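Local atomic coordinates of GlcNAc-alpha-1,4-Gal-releasing endo-beta-galactosidase (Clostridium perfringens, PDB entry 1UPS), a protein that probably hydrolyses beta-galactosidic linkages within glycan chains, releasing GlcNAc-alpha-1,4-Gal, and carries a bound calcium ion. Residues A[55-60]-A[83-88]; A[99-104]-A[151-156]; A[103-108]-A[159-164]. All coordinates share one frame; numbering follows the deposited sequence.

Contact 1 (A[55-60]-A[83-88])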
loop_
_atom_site.group_PDB
_atom_site.type_symbol
_atom_site.label_atom_id
_atom_site.label_comp_id
_atom_site.label_asym_id
_atom_site.label_seq_id
_atom_site.Cartn_x
_atom_site.Cartn_y
_atom_site.Cartn_z
ATOM N N HIS A 55 1.636 -3.661 26.229
ATOM C CA HIS A 55 0.484 -4.275 26.910
ATOM C C HIS A 55 0.435 -5.806 26.808
ATOM O O HIS A 55 -0.272 -6.455 27.601
ATOM C CB HIS A 55 -0.823 -3.688 26.382
ATOM C CG HIS A 55 -0.936 -3.722 24.891
ATOM N ND1 HIS A 55 -0.246 -2.853 24.077
ATOM C CD2 HIS A 55 -1.640 -4.534 24.068
ATOM C CE1 HIS A 55 -0.533 -3.112 22.813
ATOM N NE2 HIS A 55 -1.378 -4.127 22.777
ATOM N N TRP A 56 1.167 -6.399 25.856
ATOM C CA TRP A 56 1.172 -7.870 25.736
ATOM C C TRP A 56 2.141 -8.555 26.703
ATOM O O TRP A 56 2.058 -9.756 26.900
ATOM C CB TRP A 56 1.452 -8.356 24.306
ATOM C CG TRP A 56 0.431 -7.893 23.298
ATOM C CD1 TRP A 56 0.684 -7.308 22.083
ATOM C CD2 TRP A 56 -0.996 -7.969 23.420
ATOM N NE1 TRP A 56 -0.498 -7.014 21.448
ATOM C CE2 TRP A 56 -1.548 -7.407 22.242
ATOM C CE3 TRP A 56 -1.875 -8.453 24.416
ATOM C CZ2 TRP A 56 -2.932 -7.290 22.034
ATOM C CZ3 TRP A 56 -3.257 -8.361 24.206
ATOM C CH2 TRP A 56 -3.775 -7.767 23.017
ATOM N N CYS A 57 3.036 -7.793 27.323
ATOM C CA CYS A 57 4.171 -8.388 28.020
ATOM C C CYS A 57 4.067 -8.168 29.526
ATOM O O CYS A 57 3.866 -7.038 29.976
ATOM C CB CYS A 57 5.462 -7.787 27.469
ATOM S SG CYS A 57 5.427 -7.568 25.664
ATOM N N LYS A 58 4.195 -9.241 30.305
ATOM C CA LYS A 58 4.025 -9.138 31.758
ATOM C C LYS A 58 4.975 -8.069 32.304
ATOM O O LYS A 58 4.532 -7.129 32.997
ATOM C CB LYS A 58 4.242 -10.493 32.449
ATOM N N ASP A 59 6.252 -8.189 31.958
ATOM C CA ASP A 59 7.212 -7.100 32.150
ATOM C C ASP A 59 7.527 -6.377 30.837
ATOM O O ASP A 59 8.278 -6.880 29.978
ATOM C CB ASP A 59 8.510 -7.548 32.840
ATOM C CG ASP A 59 9.641 -6.511 32.690
ATOM O OD1 ASP A 59 10.766 -6.910 32.263
ATOM O OD2 ASP A 59 9.487 -5.280 32.940
ATOM N N PRO A 60 6.988 -5.170 30.706
ATOM C CA PRO A 60 7.135 -4.379 29.483
ATOM C C PRO A 60 8.545 -3.834 29.226
ATOM O O PRO A 60 8.796 -3.396 28.111
ATOM C CB PRO A 60 6.142 -3.233 29.699
ATOM C CG PRO A 60 6.083 -3.085 31.177
ATOM C CD PRO A 60 6.181 -4.466 31.724
ATOM N N LYS A 83 17.737 -8.972 23.902
ATOM C CA LYS A 83 16.825 -10.067 24.301
ATOM C C LYS A 83 15.516 -10.019 23.531
ATOM O O LYS A 83 15.153 -8.957 23.012
ATOM C CB LYS A 83 16.540 -10.002 25.803
ATOM C CG LYS A 83 17.803 -10.139 26.643
ATOM C CD LYS A 83 17.417 -10.404 28.105
ATOM C CE LYS A 83 18.505 -11.149 28.854
ATOM N NZ LYS A 83 19.726 -10.304 29.016
ATOM N N PRO A 84 14.779 -11.139 23.459
ATOM C CA PRO A 84 13.460 -11.110 22.800
ATOM C C PRO A 84 12.540 -10.045 23.404
ATOM O O PRO A 84 12.618 -9.823 24.630
ATOM C CB PRO A 84 12.886 -12.519 23.047
ATOM C CG PRO A 84 14.113 -13.402 23.280
ATOM C CD PRO A 84 15.159 -12.487 23.926
ATOM N N TRP A 85 11.680 -9.427 22.584
ATOM C CA TRP A 85 10.867 -8.304 23.064
ATOM C C TRP A 85 9.744 -8.751 24.015
ATOM O O TRP A 85 9.374 -8.014 24.925
ATOM C CB TRP A 85 10.333 -7.453 21.897
ATOM C CG TRP A 85 9.213 -8.093 21.164
ATOM C CD1 TRP A 85 9.305 -9.015 20.149
ATOM C CD2 TRP A 85 7.814 -7.880 21.387
ATOM N NE1 TRP A 85 8.045 -9.386 19.732
ATOM C CE2 TRP A 85 7.111 -8.701 20.470
ATOM C CE3 TRP A 85 7.078 -7.049 22.250
ATOM C CZ2 TRP A 85 5.710 -8.732 20.397
ATOM C CZ3 TRP A 85 5.681 -7.079 22.181
ATOM C CH2 TRP A 85 5.016 -7.927 21.265
ATOM N N CYS A 86 9.243 -9.975 23.843
ATOM C CA CYS A 86 8.077 -10.442 24.619
ATOM C C CYS A 86 8.020 -11.982 24.545
ATOM O O CYS A 86 7.144 -12.508 23.854
ATOM C CB CYS A 86 6.816 -9.845 23.952
ATOM S SG CYS A 86 5.297 -9.469 24.895
ATOM N N PRO A 87 8.938 -12.686 25.218
ATOM C CA PRO A 87 9.127 -14.137 25.001
ATOM C C PRO A 87 7.869 -14.979 25.264
ATOM O O PRO A 87 7.691 -16.036 24.648
ATOM C CB PRO A 87 10.226 -14.522 25.999
ATOM C CG PRO A 87 10.827 -13.252 26.502
ATOM C CD PRO A 87 9.877 -12.150 26.227
ATOM N N GLU A 88 7.003 -14.514 26.163
ATOM C CA GLU A 88 5.825 -15.320 26.516
ATOM C C GLU A 88 4.735 -15.340 25.431
ATOM O O GLU A 88 3.909 -16.275 25.412
ATOM C CB GLU A 88 5.278 -14.922 27.895
ATOM C CG GLU A 88 4.636 -13.552 27.922
#

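Contact 2 (A[99-104]-A[151-156])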
loop_
_atom_site.group_PDB
_atom_site.type_symbol
_atom_site.label_atom_id
_atom_site.label_comp_id
_atom_site.label_asym_id
_atom_site.label_seq_id
_atom_site.Cartn_x
_atom_site.Cartn_y
_atom_site.Cartn_z
ATOM N N MET A 99 6.303 3.612 18.619
ATOM C CA MET A 99 4.891 3.651 18.236
ATOM C C MET A 99 4.319 5.018 18.525
ATOM O O MET A 99 4.747 5.654 19.472
ATOM C CB MET A 99 4.076 2.613 19.015
ATOM C CG MET A 99 4.679 1.205 19.067
ATOM S SD MET A 99 3.474 -0.053 19.515
ATOM C CE MET A 99 2.944 0.572 21.182
ATOM N N SER A 100 3.354 5.460 17.716
ATOM C CA SER A 100 2.707 6.770 17.913
ATOM C C SER A 100 1.499 6.727 18.879
ATOM O O SER A 100 0.664 7.634 18.879
ATOM C CB SER A 100 2.292 7.375 16.561
ATOM O OG SER A 100 1.130 6.728 16.048
ATOM N N PHE A 101 1.429 5.687 19.705
ATOM C CA PHE A 101 0.311 5.486 20.643
ATOM C C PHE A 101 0.748 4.478 21.711
ATOM O O PHE A 101 1.798 3.819 21.584
ATOM C CB PHE A 101 -0.914 4.918 19.901
ATOM C CG PHE A 101 -0.654 3.560 19.308
ATOM C CD1 PHE A 101 -0.033 3.444 18.063
ATOM C CD2 PHE A 101 -0.939 2.403 20.040
ATOM C CE1 PHE A 101 0.281 2.176 17.538
ATOM C CE2 PHE A 101 -0.641 1.130 19.522
ATOM C CZ PHE A 101 -0.028 1.023 18.263
ATOM N N ASP A 102 -0.068 4.355 22.750
ATOM C CA ASP A 102 0.118 3.336 23.780
ATOM C C ASP A 102 -1.285 3.076 24.292
ATOM O O ASP A 102 -1.895 3.959 24.891
ATOM C CB ASP A 102 1.037 3.886 24.873
ATOM C CG ASP A 102 1.382 2.869 25.946
ATOM O OD1 ASP A 102 2.135 3.257 26.886
ATOM O OD2 ASP A 102 0.973 1.690 25.951
ATOM N N LYS A 103 -1.814 1.885 24.037
ATOM C CA LYS A 103 -3.227 1.643 24.295
ATOM C C LYS A 103 -3.469 0.153 24.517
ATOM O O LYS A 103 -2.907 -0.677 23.800
ATOM C CB LYS A 103 -4.090 2.174 23.125
ATOM C CG LYS A 103 -5.611 2.166 23.401
ATOM C CD LYS A 103 -6.358 2.946 22.313
ATOM C CE LYS A 103 -7.870 3.072 22.576
ATOM N NZ LYS A 103 -8.614 1.865 22.129
ATOM N N SER A 104 -4.312 -0.170 25.502
ATOM C CA SER A 104 -4.647 -1.564 25.811
ATOM C C SER A 104 -5.218 -2.300 24.592
ATOM O O SER A 104 -5.916 -1.702 23.770
ATOM C CB SER A 104 -5.685 -1.635 26.944
ATOM O OG SER A 104 -5.115 -1.292 28.196
ATOM N N VAL A 151 -2.042 0.398 12.460
ATOM C CA VAL A 151 -3.052 -0.491 13.017
ATOM C C VAL A 151 -4.231 0.332 13.510
ATOM O O VAL A 151 -4.054 1.457 13.978
ATOM C CB VAL A 151 -2.483 -1.366 14.178
ATOM C CG1 VAL A 151 -1.443 -2.362 13.644
ATOM C CG2 VAL A 151 -1.868 -0.505 15.318
ATOM N N GLY A 152 -5.431 -0.227 13.395
ATOM C CA GLY A 152 -6.617 0.412 13.927
ATOM C C GLY A 152 -6.484 0.631 15.423
ATOM O O GLY A 152 -5.876 -0.178 16.147
ATOM N N MET A 153 -7.056 1.735 15.897
ATOM C CA MET A 153 -6.960 2.067 17.316
ATOM C C MET A 153 -8.059 1.436 18.149
ATOM O O MET A 153 -8.119 1.668 19.365
ATOM C CB MET A 153 -6.942 3.592 17.510
ATOM C CG MET A 153 -5.626 4.239 17.033
ATOM S SD MET A 153 -4.116 3.669 17.874
ATOM C CE MET A 153 -4.414 3.879 19.442
ATOM N N GLN A 154 -8.935 0.650 17.511
ATOM C CA GLN A 154 -9.930 -0.146 18.246
ATOM C C GLN A 154 -10.774 0.759 19.153
ATOM O O GLN A 154 -11.110 0.419 20.285
ATOM C CB GLN A 154 -9.234 -1.294 19.026
ATOM C CG GLN A 154 -8.577 -2.307 18.070
ATOM C CD GLN A 154 -7.577 -3.271 18.725
ATOM O OE1 GLN A 154 -6.546 -3.567 18.130
ATOM N NE2 GLN A 154 -7.886 -3.761 19.924
ATOM N N ASP A 155 -11.136 1.916 18.618
ATOM C CA ASP A 155 -11.838 2.943 19.403
ATOM C C ASP A 155 -13.302 2.623 19.667
ATOM O O ASP A 155 -13.926 3.228 20.565
ATOM C CB ASP A 155 -11.716 4.304 18.705
ATOM C CG ASP A 155 -10.325 4.898 18.827
ATOM O OD1 ASP A 155 -9.710 4.804 19.931
ATOM O OD2 ASP A 155 -9.789 5.501 17.874
ATOM N N ASP A 156 -13.854 1.684 18.893
ATOM C CA ASP A 156 -15.252 1.269 19.070
ATOM C C ASP A 156 -15.512 0.644 20.453
ATOM O O ASP A 156 -16.387 1.100 21.196
ATOM C CB ASP A 156 -15.758 0.368 17.910
ATOM C CG ASP A 156 -14.852 -0.834 17.634
ATOM O OD1 ASP A 156 -15.294 -1.743 16.885
ATOM O OD2 ASP A 156 -13.693 -0.952 18.095
#

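Contact 3 (A[103-108]-A[159-164])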
loop_
_atom_site.group_PDB
_atom_site.type_symbol
_atom_site.label_atom_id
_atom_site.label_comp_id
_atom_site.label_asym_id
_atom_site.label_seq_id
_atom_site.Cartn_x
_atom_site.Cartn_y
_atom_site.Cartn_z
ATOM N N LYS A 103 -1.814 1.885 24.037
ATOM C CA LYS A 103 -3.227 1.643 24.295
ATOM C C LYS A 103 -3.469 0.153 24.517
ATOM O O LYS A 103 -2.907 -0.677 23.800
ATOM C CB LYS A 103 -4.090 2.174 23.125
ATOM C CG LYS A 103 -5.611 2.166 23.401
ATOM C CD LYS A 103 -6.358 2.946 22.313
ATOM C CE LYS A 103 -7.870 3.072 22.576
ATOM N NZ LYS A 103 -8.614 1.865 22.129
ATOM N N SER A 104 -4.312 -0.170 25.502
ATOM C CA SER A 104 -4.647 -1.564 25.811
ATOM C C SER A 104 -5.218 -2.300 24.592
ATOM O O SER A 104 -5.916 -1.702 23.770
ATOM C CB SER A 104 -5.685 -1.635 26.944
ATOM O OG SER A 104 -5.115 -1.292 28.196
ATOM N N TRP A 105 -4.926 -3.601 24.508
ATOM C CA TRP A 105 -5.552 -4.535 23.565
ATOM C C TRP A 105 -5.168 -4.367 22.084
ATOM O O TRP A 105 -5.608 -5.159 21.251
ATOM C CB TRP A 105 -7.090 -4.509 23.698
ATOM C CG TRP A 105 -7.610 -5.115 24.972
ATOM C CD1 TRP A 105 -8.190 -4.464 26.022
ATOM C CD2 TRP A 105 -7.620 -6.504 25.299
ATOM N NE1 TRP A 105 -8.554 -5.367 26.994
ATOM C CE2 TRP A 105 -8.215 -6.629 26.577
ATOM C CE3 TRP A 105 -7.181 -7.661 24.644
ATOM C CZ2 TRP A 105 -8.380 -7.870 27.216
ATOM C CZ3 TRP A 105 -7.345 -8.903 25.282
ATOM C CH2 TRP A 105 -7.940 -8.987 26.556
ATOM N N ILE A 106 -4.328 -3.386 21.760
ATOM C CA ILE A 106 -4.049 -3.110 20.341
ATOM C C ILE A 106 -3.269 -4.234 19.634
ATOM O O ILE A 106 -2.206 -4.656 20.108
ATOM C CB ILE A 106 -3.323 -1.759 20.147
ATOM C CG1 ILE A 106 -4.201 -0.601 20.660
ATOM C CG2 ILE A 106 -3.003 -1.571 18.647
ATOM C CD1 ILE A 106 -5.620 -0.510 19.989
ATOM N N HIS A 107 -3.797 -4.682 18.494
ATOM C CA HIS A 107 -3.079 -5.603 17.590
ATOM C C HIS A 107 -2.728 -6.932 18.281
ATOM O O HIS A 107 -1.540 -7.248 18.544
ATOM C CB HIS A 107 -1.828 -4.953 16.966
ATOM C CG HIS A 107 -1.200 -5.801 15.898
ATOM N ND1 HIS A 107 -1.829 -6.069 14.702
ATOM C CD2 HIS A 107 -0.025 -6.474 15.868
ATOM C CE1 HIS A 107 -1.073 -6.881 13.982
ATOM N NE2 HIS A 107 0.038 -7.125 14.659
ATOM N N ASN A 108 -3.785 -7.687 18.553
ATOM C CA ASN A 108 -3.681 -8.989 19.218
ATOM C C ASN A 108 -3.319 -10.108 18.246
ATOM O O ASN A 108 -4.132 -10.994 17.950
ATOM C CB ASN A 108 -4.976 -9.305 19.979
ATOM C CG ASN A 108 -4.768 -10.355 21.049
ATOM O OD1 ASN A 108 -3.651 -10.871 21.201
ATOM N ND2 ASN A 108 -5.815 -10.645 21.827
ATOM N N ASP A 159 -11.372 -2.794 23.260
ATOM C CA ASP A 159 -10.808 -4.115 23.508
ATOM C C ASP A 159 -10.424 -4.732 22.169
ATOM O O ASP A 159 -10.476 -4.029 21.150
ATOM C CB ASP A 159 -11.748 -4.962 24.369
ATOM C CG ASP A 159 -12.979 -5.467 23.633
ATOM O OD1 ASP A 159 -13.085 -5.404 22.380
ATOM O OD2 ASP A 159 -13.925 -5.977 24.281
ATOM N N TRP A 160 -10.029 -6.012 22.154
ATOM C CA TRP A 160 -9.733 -6.702 20.885
ATOM C C TRP A 160 -10.902 -7.556 20.407
ATOM O O TRP A 160 -11.368 -7.423 19.274
ATOM C CB TRP A 160 -8.472 -7.590 21.017
ATOM C CG TRP A 160 -8.229 -8.462 19.799
ATOM C CD1 TRP A 160 -8.548 -9.793 19.652
ATOM C CD2 TRP A 160 -7.634 -8.057 18.560
ATOM N NE1 TRP A 160 -8.197 -10.237 18.397
ATOM C CE2 TRP A 160 -7.616 -9.192 17.709
ATOM C CE3 TRP A 160 -7.111 -6.839 18.079
ATOM C CZ2 TRP A 160 -7.087 -9.154 16.414
ATOM C CZ3 TRP A 160 -6.574 -6.800 16.782
ATOM C CH2 TRP A 160 -6.575 -7.950 15.963
ATOM N N PHE A 161 -11.393 -8.444 21.272
ATOM C CA PHE A 161 -12.319 -9.470 20.805
ATOM C C PHE A 161 -13.670 -8.949 20.301
ATOM O O PHE A 161 -14.301 -9.574 19.422
ATOM C CB PHE A 161 -12.462 -10.568 21.867
ATOM C CG PHE A 161 -11.213 -11.382 22.024
ATOM C CD1 PHE A 161 -10.387 -11.204 23.125
ATOM C CD2 PHE A 161 -10.834 -12.280 21.032
ATOM C CE1 PHE A 161 -9.209 -11.955 23.265
ATOM C CE2 PHE A 161 -9.660 -13.037 21.162
ATOM C CZ PHE A 161 -8.848 -12.854 22.271
ATOM N N ASN A 162 -14.086 -7.788 20.803
ATOM C CA ASN A 162 -15.331 -7.186 20.334
ATOM C C ASN A 162 -15.142 -6.035 19.341
ATOM O O ASN A 162 -16.114 -5.544 18.772
ATOM C CB ASN A 162 -16.197 -6.760 21.506
ATOM C CG ASN A 162 -16.543 -7.925 22.406
ATOM O OD1 ASN A 162 -17.295 -8.812 22.012
ATOM N ND2 ASN A 162 -15.957 -7.951 23.603
ATOM N N SER A 163 -13.891 -5.658 19.101
ATOM C CA SER A 163 -13.592 -4.586 18.155
ATOM C C SER A 163 -13.680 -5.070 16.707
ATOM O O SER A 163 -13.266 -6.204 16.384
ATOM C CB SER A 163 -12.191 -4.024 18.401
ATOM O OG SER A 163 -11.926 -2.932 17.525
ATOM N N LYS A 164 -14.173 -4.188 15.836
ATOM C CA LYS A 164 -14.094 -4.386 14.400
ATOM C C LYS A 164 -13.133 -3.340 13.779
ATOM O O LYS A 164 -13.090 -3.202 12.563
ATOM C CB LYS A 164 -15.474 -4.240 13.757
ATOM C CG LYS A 164 -16.489 -5.334 14.110
#

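Contact 1 (A[55-60]-A[83-88])
W56 and W85 approach each other edge to edge, with CD1 of W56 lying near the plane of the W85 ring 4.5 Å from its CH2, so the two indoles adjoin at their rims and do not stack. One face of the W56 ring is covered by its neighbour H55, whose CD2 stands over the ring centre; one face of W85 carries CB of C86 near its rim. The sulfur of C57 meets W85 obliquely: C57 SG is 3.5 Å from W85 CZ3, and its direction from the centroid of the six-membered ring makes 52° with the ring normal. This is a Cys sulfur-aromatic contact beside the covalent link itself, the C57–C86 disulfide, with SG to SG at 2.1 Å and a chi3 of -115°. The two half-cystines differ in rotation: SG of C57 is anti to its carbonyl carbon, whereas SG of C86 lies anti to the backbone N, beside the carbonyl carbon (chi1 -151°), and there it also touches CB of W56 at 4.0 Å. No hydrogen bond crosses between the segments; the indole nitrogen of W85 is held by D90. Within the GH16 domain, the crosslink ties C57, which follows the 3-10 segment ending at W56 in the loop between strands 30-36 and 66-70, to C86 at the N-cap position of the short helix 87-90, which precedes strand 94-99.

Contact 2 (A[99-104]-A[151-156])
F101 presents one ring face to M153, and the thioether crosses it obliquely. M153 SD lies 4.1 Å from the ring centroid and 25° off the normal, which defines a Met-aromatic contact over the face, displaced toward the rim on the CG side. Bends at chi2 and chi3 fold the methionine back, putting CE 3.7 Å from F101 CB. The opposite ring face receives CB of M99. V151 approaches F101 at about a right angle, its CG2 3.8 Å from CZ at the far end of the ring. These apolar groups lie where two parts of the GH16 beta-sandwich meet: F101 sits in the short strand 101-102, which pairs with 121-122, while V151 and G152 end strand 145-152 of the six-stranded sheet. Beyond this apolar patch runs K103, extended through chi3 and turned at chi4 (-83°). Its CD passes 3.6 Å from M153 CE, joining the apolar and polar halves of the contact. At the tip, NZ donates to M153 O at 2.8 Å with a C=O...N angle of 170°, and a second bond to N158 OD1 shares the ammonium. D155 adds only a long salt bridge, K103 NZ to OD1 at 3.8 Å; the same carboxylate oxygen is paired with R122, which would probably lessen its pull on the lysine.

Contact 3 (A[103-108]-A[159-164])
Two loop turns of the GH16 domain interlock here through aromatic rings: a type II beta turn from K103 to I106, in the loop between strands 101-102 and 121-122, and a type I turn from W160 to S163, which precedes strand 168-170. W105 and W160 each offer a ring face to a methylene group of the other segment. CB of N108 stands 3.3 Å from the centroid of the five-membered ring of W160, only 12° off its normal, a close CH-pi contact. The side-chain amide of N108 is steeply inclined to that indole, and its ND2 is bonded to T112 O. With CG anti to the backbone N (chi1 172°), W160 extends under N108 as far as H107, whose CA is 3.8 Å from CZ3. The reciprocal CH-pi contact is looser: CB of D159 lies 4.1 Å from the centroid of the W105 five-membered ring. W105 also touches CB of W160 through CE3 and, at about a right angle, F161. CD1, on the edge of the W160 indole, points at the centre of one face of the F161 ring, placing the three aromatic side chains in one connected cluster. An Asx motif overlaps the start of the second turn: D159 OD1 accepts from N162 N at 3.0 Å and is also bonded to T157 OG1; D159 OD2 is met on its syn side by N162 ND2, at 2.9 Å and with an N-H...O angle of 169°.

Overall arrangement
Contacts 1 and 2 are buried, whereas contact 3 is only partly so, with F161 exposed. Their chemistry differs as well: contact 1 is covalent and aromatic, contact 2 combines apolar packing with a buried lysine bond, and contact 3 relies on indole faces with no hydrogen bond across its segments. Contacts 2 and 3 share K103 and S104 and have centres about 8 Å apart; Q154 links them, NE2 lying 2.9 Å from D159 O. Contact 1 is more remote, its centre about 17 Å from that of contact 3, yet H55 NE2 reaches I106 O at 2.8 Å. Loop 103-108 thus lies between the disulfide-linked loops and 151-164. All three lie away from the calcium site.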